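Local structure of actin-binding protein (Saccharomyces cerevisiae, 1HQZ) at residues Ala104-Ala107 / Asn108-Lys112. The protein binds actin filaments, probably through this N-terminal cofilin-homology domain, and regulates actin assembly by the ARP2/3 complex, which it recruits to filament sides. Numbering follows the deposited sequence.
Sequences AAVA and NNLFK
Val-106 and Phe-111 lie side by side and point the same way where helix 93-110 runs out, and methyl CG1 of Val-106 rests 3.6 Å from CD1 of Phe-111, approaching the ring obliquely. The valine torsion accounts for the meeting: CG1 stands anti to the backbone N (chi1 172°), beside the carbonyl carbon and hence on the side of the oncoming ring. The spacing of five residues matches a wider, pi-type turn, for which the backbone bonding is the evidence. Val-106 O accepts two amides, Phe-111 N at 2.8 Å, nearly in line with the carbonyl, and Leu-110 N at 3.1 Å, well above the carbonyl plane. One residue earlier the bonding is still alpha-helical, with Asn-109 N 2.7 Å from Ala-105 O.

In the ADF-homology fold, helix 93-110 is the crossover of a beta-alpha-beta unit between parallel strands 80-86 and 116-120. Val-106 and Phe-111 both touch Tyr-66 of the sheet, while Leu-110 meets Ile-35 of the sheet and Ile-15 of helix 12-24.

The two asparagines are exposed. Asn-108 ND2 comes within 2.9 Å of Ala-104 O, but the angle is too poor for a hydrogen bond; that oxygen is taken by Asn-108 N. Asn-109 turns its amide back over Ala-105, ND2 lying 3.9 Å from CB of Ala-105, and this nitrogen bonds to the hydroxyl of Tyr-8. Beyond the turn, Lys-112 bends at chi3 and chi4 (69° and 58°), which curls NZ back to within 2.9 Å of Asn-108 O, where it forms a hydrogen bond.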
loop_
_atom_site.group_PDB
_atom_site.type_symbol
_atom_site.label_atom_id
_atom_site.label_comp_id
_atom_site.label_asym_id
_atom_site.label_seq_id
_atom_site.Cartn_x
_atom_site.Cartn_y
_atom_site.Cartn_z
ATOM N N ALA A 104 8.190 6.403 4.787
ATOM C CA ALA A 104 8.522 6.136 6.179
ATOM C C ALA A 104 7.359 6.616 7.054
ATOM O O ALA A 104 6.934 5.919 7.975
ATOM C CB ALA A 104 9.814 6.861 6.556
ATOM N N ALA A 105 6.832 7.798 6.746
ATOM C CA ALA A 105 5.708 8.363 7.501
ATOM C C ALA A 105 4.478 7.456 7.433
ATOM O O ALA A 105 3.823 7.196 8.451
ATOM C CB ALA A 105 5.359 9.751 6.970
ATOM N N VAL A 106 4.157 6.987 6.231
ATOM C CA VAL A 106 3.015 6.101 6.046
ATOM C C VAL A 106 3.203 4.798 6.822
ATOM O O VAL A 106 2.262 4.271 7.416
ATOM C CB VAL A 106 2.825 5.733 4.562
ATOM C CG1 VAL A 106 1.744 4.650 4.428
ATOM C CG2 VAL A 106 2.447 6.966 3.770
ATOM N N ALA A 107 4.423 4.278 6.810
ATOM C CA ALA A 107 4.700 3.026 7.492
ATOM C C ALA A 107 4.688 3.166 9.009
ATOM O O ALA A 107 4.289 2.241 9.709
ATOM C CB ALA A 107 6.043 2.462 7.022
ATOM N N ASN A 108 5.113 4.324 9.515
ATOM C CA ASN A 108 5.157 4.534 10.960
ATOM C C ASN A 108 3.887 5.140 11.564
ATOM O O ASN A 108 3.576 4.888 12.727
ATOM C CB ASN A 108 6.344 5.435 11.358
ATOM C CG ASN A 108 7.678 4.967 10.785
ATOM O OD1 ASN A 108 7.978 3.767 10.741
ATOM N ND2 ASN A 108 8.498 5.927 10.361
ATOM N N ASN A 109 3.144 5.919 10.785
ATOM C CA ASN A 109 1.958 6.571 11.324
ATOM C C ASN A 109 0.600 6.186 10.755
ATOM O O ASN A 109 -0.412 6.306 11.448
ATOM C CB ASN A 109 2.101 8.090 11.198
ATOM C CG ASN A 109 3.480 8.579 11.580
ATOM O OD1 ASN A 109 3.963 8.316 12.676
ATOM N ND2 ASN A 109 4.122 9.297 10.670
ATOM N N LEU A 110 0.558 5.739 9.505
ATOM C CA LEU A 110 -0.723 5.402 8.894
ATOM C C LEU A 110 -1.019 3.904 8.769
ATOM O O LEU A 110 -1.931 3.390 9.420
ATOM C CB LEU A 110 -0.815 6.072 7.519
ATOM C CG LEU A 110 -2.154 5.976 6.783
ATOM C CD1 LEU A 110 -3.229 6.721 7.570
ATOM C CD2 LEU A 110 -2.021 6.578 5.386
ATOM N N PHE A 111 -0.257 3.205 7.929
ATOM C CA PHE A 111 -0.472 1.771 7.735
ATOM C C PHE A 111 0.360 0.957 8.712
ATOM O O PHE A 111 1.147 0.103 8.298
ATOM C CB PHE A 111 -0.112 1.363 6.301
ATOM C CG PHE A 111 -1.012 1.956 5.247
ATOM C CD1 PHE A 111 -0.626 1.960 3.909
ATOM C CD2 PHE A 111 -2.254 2.482 5.581
ATOM C CE1 PHE A 111 -1.471 2.477 2.918
ATOM C CE2 PHE A 111 -3.104 3.002 4.603
ATOM C CZ PHE A 111 -2.710 2.999 3.266
ATOM N N LYS A 112 0.191 1.217 10.005
ATOM C CA LYS A 112 0.953 0.497 11.023
ATOM C C LYS A 112 0.545 -0.971 11.117
ATOM O O LYS A 112 -0.594 -1.330 10.812
ATOM C CB LYS A 112 0.762 1.148 12.404
ATOM C CG LYS A 112 1.261 2.579 12.514
ATOM C CD LYS A 112 1.002 3.159 13.909
ATOM C CE LYS A 112 1.888 2.487 14.949
ATOM N NZ LYS A 112 3.332 2.645 14.605
#